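Local coordinates for endoglucanase, glycoside hydrolase family 5 protein (Cytophaga hutchinsonii, PDB 5IHS) that probably hydrolyses internal beta-1,4-glucosidic bonds of cellulose in a family 5 TIM-barrel catalytic domain, at residues Asp100-Lys103 with Met104-Met107; Lys181-Val184 with Tyr185-Thr188; His226-Glu229 with Leu230-Glu233; Leu315-Asp318 with Asp319-Lys323. All coordinates share one frame; numbering follows the deposited sequence.

Interaction 1 (Asp100-Lys103 with Met104-Met107); sequences DTEK and MKVM
K103 and M107 meet one turn apart on helix 99-116, the lysine crossing the methionine at a slant through its methylenes. K103 CG stands anti to the backbone N (chi1 177°) and the chain is straight from there, while M107 folds at chi3 (-63°), which brings its methyl CE back against K103: K103 CE is 3.9 Å from M107 SD, and K103 CG is equally 3.9 Å from M107 CE. The ammonium end runs on to a salt bridge with E142 on helix 133-147, whose M143 touches both side chains. On another flank K105 lies alongside E102, pointing the same way. K105 NZ is 2.8 Å from E102 OE2 in a salt bridge that uses the syn lone pair. A weak bond joins K105 NZ to E102 OE1 at 3.2 Å. S60 holds both ends of the pair, its hydroxyl on E102 OE1 and its carbonyl oxygen on K105 NZ. An alanine in place of K105 would probably leave the buried E102 carboxylate without its positive partner and the S60 carbonyl without this donor. M104 is more exposed; its CB rests 3.3 Å from D100 O, beside the 3.0 Å backbone bond from M104 N to D100 O. Three further bonds of this kind, ending with M107 N to K103 O, complete the turn. E102 and V106 also touch M88 of strand 83-89. An ion pair spaced i, i+3 and an apolar contact spaced i, i+4 are classic features of an alpha-helix, here the helix of the beta-alpha-beta unit 83-89, 99-116, 119-125 in a TIM barrel.

Interaction 2 (Lys181-Val184 with Tyr185-Thr188); sequences KIRV and YDTT
I182 O takes two backbone bonds, from Y185 N at 3.0 Å and from D186 N at 2.8 Å, the first donor well above the carbonyl plane and the second within it. This doubled acceptor sits where helix 167-185 of the TIM barrel gives way to the loop leading to strand 191-193. R183 then spans the turn: its chain bends at chi2 (-71°), bringing the guanidinium back over the loop. R183 NH1 donates to D186 O at 3.0 Å in a nearly straight bond (166°), with the oxygen at the edge of the guanidinium and in its plane. T187 O lies instead over one face, offset toward the rim, and comes within 3.4 Å of R183 CD. The same group also binds the carbonyls of N189 and Q213, so it gathers several loop oxygens. A leucine in place of R183 would probably leave D186 O, N189 O and Q213 O without this common donor and the loop less firmly fixed. The buried D186 carboxylate turns to Y155 OH and N189 ND2, while its CB packs 4.1 Å from I182 CG2. Farther out, V184 and Y185 lie side by side in a CH-pi contact, with V184 CG1 3.7 Å from the centroid of the Y185 ring and only 10° off its normal.

Interaction 3 (His226-Glu229 with Leu230-Glu233); sequences HKQE and LRNE
L230 and R231 form the packed side of this helix start. L230 is buried, its CD2 3.7 Å from H226 CB. R231, buried too, comes side-on with two nitrogens to one atom: R231 NE is 2.9 Å from Q228 OE1 and R231 NH2 is 3.1 Å from it. Both donors approach from the same face of the amide, above its plane, while OE1 stays near the guanidinium plane. The backbone at K227-Q228 covers part of one face of the guanidinium. Q228, E229 and N232 make up the solvent side, exposed yet well bonded. The bend of Q228 at chi2 (63°) brings its amide between R231 and N232, with Q228 NE2 2.9 Å from N232 OD1, linking two side chains that cross at about a right angle, their amide planes 55° apart. E229 folds back so that its OE2 accepts from K227 N at 3.0 Å, tying down the N-cap residue. Helix 228-239 belongs to the beta-alpha-beta unit 215-221, 228-239, 244-249 of the barrel: L230 lies on L219 and F221 of strand 215-221 and on W268 of helix 262-274, which R231 reaches through a salt bridge with E264 and a cation-pi contact with W268.

Interaction 4 (Leu315-Asp318 with Asp319-Lys323); sequences LVRD and DLRLK
R317 and R321 lie side by side one turn apart, their guanidinium groups stacked almost flat with planes 12° apart and centres 4.0 Å apart. The overlap is offset. R321 CD sits over the centre of the R317 guanidinium, 3.5 Å from R317 CZ, while R317 NH2 lies over the rim of the R321 group, 3.3 Å from R321 CZ. R317 reaches out with CG anti to the backbone N (chi1 177°) and its chain extended to NE; R321 bends at chi3 (64°), which turns its head to match. Water 2, in the R321 guanidinium plane, accepts from R321 NE and donates to D318 OD1, joining two charges too far apart to pair directly; the other D318 oxygen holds K314. Away from the arginines, D319 and K323 form a salt bridge, K323 NZ lying 2.7 Å from D319 OD1 on the syn lone pair. The second carboxylate oxygen receives water 1, at 2.8 Å from D319 OD2, and the same water donates to V316 O; D319 OD2 also pairs with Y279 OH. V316 CG1 and L320 CD1 bring the inner apolar face within 4.3 Å, over M55 and R53 of strand 53-57. Helix 311-329, which follows the last barrel strand, is thus set against the first. The two stacked cations converge on D78: its carboxylate, bound to R317 NE, probably offsets part of the cost of placing them face to face, while its carbonyl oxygen takes an N-H of R321 NH1.

How the interactions relate
Each contact is local, its two segments adjoining in sequence, so none closes a long loop. The four follow one another in series without nesting or crossing. Interaction 1 lies on the helix between barrel strands 83-89 and 119-125, interaction 2 where helix 167-185 leads toward strand 191-193, interaction 3 at the start of the helix between strands 215-221 and 244-249, and interaction 4 on the helix after the final strand, 279-284. Interactions 1 and 3 lie on opposite sides of the chain's centre, as do 2 and 4. None touches another; helix 133-147 meets both 1 and 2, and helix 262-274 both 3 and 4.

Interaction 1 (Asp100-Lys103 with Met104-Met107)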
loop_
_atom_site.group_PDB
_atom_site.type_symbol
_atom_site.label_atom_id
_atom_site.label_comp_id
_atom_site.label_asym_id
_atom_site.label_seq_id
_atom_site.Cartn_x
_atom_site.Cartn_y
_atom_site.Cartn_z
ATOM N N ASP A 100 17.522 -12.814 -0.848
ATOM C CA ASP A 100 17.116 -13.401 -2.122
ATOM C C ASP A 100 15.706 -13.973 -2.052
ATOM O O ASP A 100 14.906 -13.784 -2.977
ATOM C CB ASP A 100 18.112 -14.480 -2.539
ATOM C CG ASP A 100 19.491 -13.916 -2.819
ATOM O OD1 ASP A 100 19.569 -12.783 -3.337
ATOM O OD2 ASP A 100 20.495 -14.606 -2.532
ATOM N N THR A 101 15.378 -14.668 -0.963
ATOM C CA THR A 101 14.061 -15.286 -0.847
ATOM C C THR A 101 12.959 -14.232 -0.783
ATOM O O THR A 101 11.924 -14.357 -1.444
ATOM C CB THR A 101 14.024 -16.185 0.387
ATOM O OG1 THR A 101 15.007 -17.215 0.241
ATOM C CG2 THR A 101 12.655 -16.820 0.570
ATOM N N GLU A 102 13.154 -13.188 0.018
ATOM C CA GLU A 102 12.084 -12.209 0.175
ATOM C C GLU A 102 11.946 -11.337 -1.067
ATOM O O GLU A 102 10.827 -11.015 -1.479
ATOM C CB GLU A 102 12.278 -11.399 1.456
ATOM C CG GLU A 102 12.215 -12.260 2.730
ATOM C CD GLU A 102 11.014 -13.215 2.769
ATOM O OE1 GLU A 102 9.859 -12.740 2.707
ATOM O OE2 GLU A 102 11.231 -14.447 2.832
ATOM N N LYS A 103 13.062 -10.965 -1.692
ATOM C CA LYS A 103 12.984 -10.210 -2.936
ATOM C C LYS A 103 12.302 -11.026 -4.026
ATOM O O LYS A 103 11.546 -10.478 -4.832
ATOM C CB LYS A 103 14.395 -9.795 -3.354
ATOM C CG LYS A 103 14.526 -9.057 -4.668
ATOM C CD LYS A 103 16.018 -8.857 -4.988
ATOM C CE LYS A 103 16.283 -8.478 -6.442
ATOM N NZ LYS A 103 17.724 -8.361 -6.785
ATOM N N MET A 104 12.546 -12.342 -4.062
ATOM C CA MET A 104 11.894 -13.190 -5.055
ATOM C C MET A 104 10.377 -13.118 -4.931
ATOM O O MET A 104 9.667 -13.030 -5.941
ATOM C CB MET A 104 12.373 -14.637 -4.887
ATOM C CG MET A 104 11.709 -15.633 -5.825
ATOM S SD MET A 104 11.937 -17.354 -5.338
ATOM C CE MET A 104 10.927 -17.414 -3.846
ATOM N N LYS A 105 9.858 -13.181 -3.696
ATOM C CA LYS A 105 8.414 -13.123 -3.480
ATOM C C LYS A 105 7.846 -11.802 -3.972
ATOM O O LYS A 105 6.772 -11.766 -4.591
ATOM C CB LYS A 105 8.096 -13.294 -1.994
ATOM C CG LYS A 105 8.425 -14.648 -1.427
ATOM C CD LYS A 105 8.329 -14.623 0.090
ATOM C CE LYS A 105 8.758 -15.928 0.708
ATOM N NZ LYS A 105 8.885 -15.786 2.166
ATOM N N VAL A 106 8.531 -10.696 -3.668
ATOM C CA VAL A 106 8.097 -9.390 -4.161
ATOM C C VAL A 106 8.056 -9.383 -5.682
ATOM O O VAL A 106 7.074 -8.937 -6.290
ATOM C CB VAL A 106 9.015 -8.280 -3.619
ATOM C CG1 VAL A 106 8.714 -6.945 -4.289
ATOM C CG2 VAL A 106 8.898 -8.162 -2.119
ATOM N N MET A 107 9.131 -9.853 -6.316
ATOM C CA MET A 107 9.197 -9.811 -7.770
ATOM C C MET A 107 8.136 -10.691 -8.412
ATOM O O MET A 107 7.626 -10.357 -9.484
ATOM C CB MET A 107 10.593 -10.195 -8.249
ATOM C CG MET A 107 11.636 -9.145 -7.902
ATOM S SD MET A 107 13.236 -9.407 -8.656
ATOM C CE MET A 107 13.693 -10.967 -7.920
#

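Interaction 2 (Lys181-Val184 with Tyr185-Thr188)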
loop_
_atom_site.group_PDB
_atom_site.type_symbol
_atom_site.label_atom_id
_atom_site.label_comp_id
_atom_site.label_asym_id
_atom_site.label_seq_id
_atom_site.Cartn_x
_atom_site.Cartn_y
_atom_site.Cartn_z
ATOM N N LYS A 181 18.330 7.184 -4.761
ATOM C CA LYS A 181 18.713 5.924 -5.391
ATOM C C LYS A 181 17.665 5.448 -6.396
ATOM O O LYS A 181 18.008 4.998 -7.496
ATOM C CB LYS A 181 18.989 4.868 -4.327
ATOM C CG LYS A 181 20.238 5.138 -3.500
ATOM C CD LYS A 181 21.517 4.840 -4.278
ATOM C CE LYS A 181 22.757 5.037 -3.429
ATOM N NZ LYS A 181 23.040 6.465 -3.244
ATOM N N ILE A 182 16.383 5.528 -6.039
ATOM C CA ILE A 182 15.331 5.129 -6.971
ATOM C C ILE A 182 15.386 5.974 -8.237
ATOM O O ILE A 182 15.264 5.460 -9.358
ATOM C CB ILE A 182 13.956 5.237 -6.289
ATOM C CG1 ILE A 182 13.813 4.167 -5.205
ATOM C CG2 ILE A 182 12.840 5.095 -7.314
ATOM C CD1 ILE A 182 12.591 4.353 -4.325
ATOM N N ARG A 183 15.551 7.288 -8.069
ATOM C CA ARG A 183 15.478 8.239 -9.168
ATOM C C ARG A 183 16.650 8.127 -10.142
ATOM O O ARG A 183 16.564 8.678 -11.246
ATOM C CB ARG A 183 15.316 9.660 -8.599
ATOM C CG ARG A 183 13.976 9.888 -7.897
ATOM C CD ARG A 183 12.833 9.949 -8.898
ATOM N NE ARG A 183 11.538 10.211 -8.269
ATOM C CZ ARG A 183 10.442 9.465 -8.375
ATOM N NH1 ARG A 183 10.432 8.336 -9.078
ATOM N NH2 ARG A 183 9.330 9.865 -7.747
ATOM N N VAL A 184 17.727 7.414 -9.789
ATOM C CA VAL A 184 18.763 7.101 -10.777
ATOM C C VAL A 184 18.152 6.356 -11.952
ATOM O O VAL A 184 18.527 6.575 -13.109
ATOM C CB VAL A 184 19.892 6.267 -10.133
ATOM C CG1 VAL A 184 20.875 5.753 -11.184
ATOM C CG2 VAL A 184 20.628 7.060 -9.073
ATOM N N TYR A 185 17.226 5.436 -11.669
ATOM C CA TYR A 185 16.700 4.501 -12.653
ATOM C C TYR A 185 15.228 4.691 -12.968
ATOM O O TYR A 185 14.775 4.218 -14.012
ATOM C CB TYR A 185 16.878 3.056 -12.160
ATOM C CG TYR A 185 18.311 2.652 -11.982
ATOM C CD1 TYR A 185 19.121 2.430 -13.084
ATOM C CD2 TYR A 185 18.859 2.480 -10.720
ATOM C CE1 TYR A 185 20.441 2.069 -12.941
ATOM C CE2 TYR A 185 20.193 2.116 -10.563
ATOM C CZ TYR A 185 20.974 1.909 -11.679
ATOM O OH TYR A 185 22.298 1.547 -11.556
ATOM N N ASP A 186 14.463 5.314 -12.085
ATOM C CA ASP A 186 13.018 5.439 -12.253
ATOM C C ASP A 186 12.685 6.897 -11.985
ATOM O O ASP A 186 12.621 7.325 -10.830
ATOM C CB ASP A 186 12.276 4.517 -11.302
ATOM C CG ASP A 186 10.787 4.506 -11.556
ATOM O OD1 ASP A 186 10.250 5.551 -12.001
ATOM O OD2 ASP A 186 10.157 3.445 -11.311
ATOM N N THR A 187 12.491 7.664 -13.053
ATOM C CA THR A 187 12.458 9.110 -12.890
ATOM C C THR A 187 11.127 9.624 -12.362
ATOM O O THR A 187 11.113 10.665 -11.695
ATOM C CB THR A 187 12.825 9.816 -14.195
ATOM O OG1 THR A 187 11.861 9.507 -15.204
ATOM C CG2 THR A 187 14.182 9.362 -14.670
ATOM N N THR A 188 10.001 8.944 -12.627
ATOM C CA THR A 188 8.705 9.527 -12.274
ATOM C C THR A 188 7.731 8.663 -11.489
ATOM O O THR A 188 6.738 9.218 -11.005
ATOM C CB THR A 188 7.959 10.041 -13.515
ATOM O OG1 THR A 188 7.621 8.942 -14.366
ATOM C CG2 THR A 188 8.797 11.059 -14.276
#

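Interaction 3 (His226-Glu229 with Leu230-Glu233)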
loop_
_atom_site.group_PDB
_atom_site.type_symbol
_atom_site.label_atom_id
_atom_site.label_comp_id
_atom_site.label_asym_id
_atom_site.label_seq_id
_atom_site.Cartn_x
_atom_site.Cartn_y
_atom_site.Cartn_z
ATOM N N HIS A 226 -9.109 4.185 15.420
ATOM C CA HIS A 226 -8.892 5.496 14.818
ATOM C C HIS A 226 -10.171 5.977 14.157
ATOM O O HIS A 226 -10.695 5.318 13.253
ATOM C CB HIS A 226 -7.788 5.410 13.773
ATOM C CG HIS A 226 -6.526 4.823 14.296
ATOM N ND1 HIS A 226 -5.877 3.787 13.667
ATOM C CD2 HIS A 226 -5.809 5.104 15.411
ATOM C CE1 HIS A 226 -4.801 3.468 14.363
ATOM N NE2 HIS A 226 -4.736 4.251 15.426
ATOM N N LYS A 227 -10.658 7.131 14.598
ATOM C CA LYS A 227 -11.941 7.652 14.153
ATOM C C LYS A 227 -11.793 9.098 13.690
ATOM O O LYS A 227 -10.860 9.408 12.944
ATOM C CB LYS A 227 -12.997 7.434 15.237
ATOM C CG LYS A 227 -13.066 5.968 15.654
ATOM C CD LYS A 227 -14.149 5.717 16.657
ATOM C CE LYS A 227 -13.906 4.432 17.429
ATOM N NZ LYS A 227 -14.199 3.212 16.675
ATOM N N GLN A 228 -12.691 9.995 14.094
ATOM C CA GLN A 228 -12.684 11.327 13.494
ATOM C C GLN A 228 -11.394 12.089 13.783
ATOM O O GLN A 228 -10.969 12.899 12.958
ATOM C CB GLN A 228 -13.897 12.125 13.963
ATOM C CG GLN A 228 -14.043 13.466 13.282
ATOM C CD GLN A 228 -14.263 13.329 11.790
ATOM O OE1 GLN A 228 -15.006 12.453 11.338
ATOM N NE2 GLN A 228 -13.615 14.190 11.015
ATOM N N GLU A 229 -10.752 11.851 14.929
ATOM C CA GLU A 229 -9.521 12.576 15.237
ATOM C C GLU A 229 -8.439 12.328 14.185
ATOM O O GLU A 229 -7.685 13.245 13.831
ATOM C CB GLU A 229 -9.028 12.219 16.636
ATOM C CG GLU A 229 -8.351 10.873 16.779
ATOM C CD GLU A 229 -9.245 9.666 16.528
ATOM O OE1 GLU A 229 -10.493 9.774 16.570
ATOM O OE2 GLU A 229 -8.675 8.585 16.307
ATOM N N LEU A 230 -8.334 11.100 13.676
ATOM C CA LEU A 230 -7.332 10.831 12.650
ATOM C C LEU A 230 -7.774 11.342 11.276
ATOM O O LEU A 230 -6.924 11.768 10.482
ATOM C CB LEU A 230 -6.943 9.345 12.641
ATOM C CG LEU A 230 -5.733 8.988 11.770
ATOM C CD1 LEU A 230 -4.458 9.683 12.228
ATOM C CD2 LEU A 230 -5.513 7.472 11.755
ATOM N N ARG A 231 -9.083 11.340 10.980
ATOM C CA ARG A 231 -9.550 12.027 9.780
ATOM C C ARG A 231 -9.224 13.513 9.846
ATOM O O ARG A 231 -8.856 14.117 8.835
ATOM C CB ARG A 231 -11.047 11.806 9.569
ATOM C CG ARG A 231 -11.395 10.389 9.141
ATOM C CD ARG A 231 -12.859 10.255 8.707
ATOM N NE ARG A 231 -13.797 10.276 9.825
ATOM C CZ ARG A 231 -14.123 9.225 10.570
ATOM N NH1 ARG A 231 -13.582 8.037 10.344
ATOM N NH2 ARG A 231 -15.008 9.363 11.551
ATOM N N ASN A 232 -9.317 14.115 11.035
ATOM C CA ASN A 232 -8.978 15.528 11.170
ATOM C C ASN A 232 -7.492 15.768 10.930
ATOM O O ASN A 232 -7.112 16.769 10.305
ATOM C CB ASN A 232 -9.370 16.043 12.557
ATOM C CG ASN A 232 -10.860 16.153 12.748
ATOM O OD1 ASN A 232 -11.624 16.161 11.786
ATOM N ND2 ASN A 232 -11.285 16.244 14.005
ATOM N N GLU A 233 -6.636 14.867 11.427
ATOM C CA GLU A 233 -5.205 14.941 11.140
ATOM C C GLU A 233 -4.961 14.886 9.636
ATOM O O GLU A 233 -4.186 15.679 9.085
ATOM C CB GLU A 233 -4.503 13.782 11.863
ATOM C CG GLU A 233 -3.023 13.554 11.543
ATOM C CD GLU A 233 -2.088 14.524 12.231
ATOM O OE1 GLU A 233 -2.526 15.202 13.192
ATOM O OE2 GLU A 233 -0.912 14.596 11.806
#

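Interaction 4 (Leu315-Asp318 with Asp319-Lys323)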
loop_
_atom_site.group_PDB
_atom_site.type_symbol
_atom_site.label_atom_id
_atom_site.label_comp_id
_atom_site.label_asym_id
_atom_site.label_seq_id
_atom_site.Cartn_x
_atom_site.Cartn_y
_atom_site.Cartn_z
ATOM N N LEU A 315 -16.569 -7.590 3.701
ATOM C CA LEU A 315 -16.820 -6.152 3.691
ATOM C C LEU A 315 -15.936 -5.463 2.660
ATOM O O LEU A 315 -16.400 -4.656 1.844
ATOM C CB LEU A 315 -16.555 -5.593 5.091
ATOM C CG LEU A 315 -16.853 -4.110 5.299
ATOM C CD1 LEU A 315 -17.022 -3.853 6.790
ATOM C CD2 LEU A 315 -15.758 -3.207 4.748
ATOM N N VAL A 316 -14.642 -5.773 2.691
ATOM C CA VAL A 316 -13.679 -5.096 1.831
ATOM C C VAL A 316 -13.869 -5.498 0.375
ATOM O O VAL A 316 -13.810 -4.653 -0.529
ATOM C CB VAL A 316 -12.270 -5.417 2.354
ATOM C CG1 VAL A 316 -11.209 -5.027 1.370
ATOM C CG2 VAL A 316 -12.087 -4.776 3.725
ATOM N N ARG A 317 -14.074 -6.796 0.125
ATOM C CA ARG A 317 -14.307 -7.270 -1.236
ATOM C C ARG A 317 -15.569 -6.657 -1.822
ATOM O O ARG A 317 -15.596 -6.259 -2.998
ATOM C CB ARG A 317 -14.392 -8.798 -1.261
ATOM C CG ARG A 317 -14.706 -9.376 -2.623
ATOM C CD ARG A 317 -14.726 -10.910 -2.569
ATOM N NE ARG A 317 -15.209 -11.525 -3.797
ATOM C CZ ARG A 317 -16.495 -11.718 -4.096
ATOM N NH1 ARG A 317 -17.464 -11.340 -3.268
ATOM N NH2 ARG A 317 -16.813 -12.269 -5.254
ATOM N N ASP A 318 -16.628 -6.551 -1.023
ATOM C CA ASP A 318 -17.849 -5.943 -1.533
ATOM C C ASP A 318 -17.613 -4.486 -1.929
ATOM O O ASP A 318 -18.121 -4.029 -2.964
ATOM C CB ASP A 318 -18.961 -6.032 -0.490
ATOM C CG ASP A 318 -19.557 -7.438 -0.336
ATOM O OD1 ASP A 318 -19.241 -8.345 -1.143
ATOM O OD2 ASP A 318 -20.384 -7.620 0.602
ATOM N N ASP A 319 -16.849 -3.737 -1.120
ATOM C CA ASP A 319 -16.535 -2.345 -1.456
ATOM C C ASP A 319 -15.713 -2.256 -2.740
ATOM O O ASP A 319 -15.989 -1.416 -3.603
ATOM C CB ASP A 319 -15.827 -1.676 -0.271
ATOM C CG ASP A 319 -15.345 -0.261 -0.575
ATOM O OD1 ASP A 319 -16.182 0.668 -0.494
ATOM O OD2 ASP A 319 -14.138 -0.075 -0.900
ATOM N N LEU A 320 -14.710 -3.125 -2.897
ATOM C CA LEU A 320 -13.917 -3.145 -4.129
ATOM C C LEU A 320 -14.780 -3.429 -5.352
ATOM O O LEU A 320 -14.648 -2.763 -6.387
ATOM C CB LEU A 320 -12.810 -4.193 -4.039
ATOM C CG LEU A 320 -11.680 -3.884 -3.059
ATOM C CD1 LEU A 320 -10.780 -5.083 -2.890
ATOM C CD2 LEU A 320 -10.882 -2.694 -3.512
ATOM N N ARG A 321 -15.635 -4.447 -5.273
ATOM C CA ARG A 321 -16.453 -4.809 -6.423
ATOM C C ARG A 321 -17.398 -3.672 -6.790
ATOM O O ARG A 321 -17.595 -3.369 -7.971
ATOM C CB ARG A 321 -17.201 -6.108 -6.117
ATOM C CG ARG A 321 -16.279 -7.323 -6.180
ATOM C CD ARG A 321 -16.868 -8.598 -5.582
ATOM N NE ARG A 321 -18.045 -9.121 -6.259
ATOM C CZ ARG A 321 -18.016 -9.933 -7.309
ATOM N NH1 ARG A 321 -16.869 -10.296 -7.873
ATOM N NH2 ARG A 321 -19.159 -10.375 -7.809
ATOM N N LEU A 322 -17.981 -3.027 -5.787
ATOM C CA LEU A 322 -18.920 -1.945 -6.016
ATOM C C LEU A 322 -18.243 -0.742 -6.652
ATOM O O LEU A 322 -18.787 -0.142 -7.587
ATOM C CB LEU A 322 -19.514 -1.548 -4.673
ATOM C CG LEU A 322 -20.437 -0.349 -4.671
ATOM C CD1 LEU A 322 -21.711 -0.708 -5.397
ATOM C CD2 LEU A 322 -20.725 0.083 -3.247
ATOM N N LYS A 323 -17.075 -0.355 -6.153
ATOM C CA LYS A 323 -16.456 0.893 -6.573
ATOM C C LYS A 323 -15.516 0.734 -7.747
ATOM O O LYS A 323 -15.445 1.627 -8.599
ATOM C CB LYS A 323 -15.738 1.521 -5.395
ATOM C CG LYS A 323 -16.758 1.894 -4.355
ATOM C CD LYS A 323 -16.161 2.622 -3.218
ATOM C CE LYS A 323 -17.205 3.040 -2.218
ATOM N NZ LYS A 323 -16.508 3.331 -0.955
HETATM O O HOH W 1 -12.335 -2.098 -0.249
HETATM O O HOH W 2 -19.934 -8.210 -4.122
#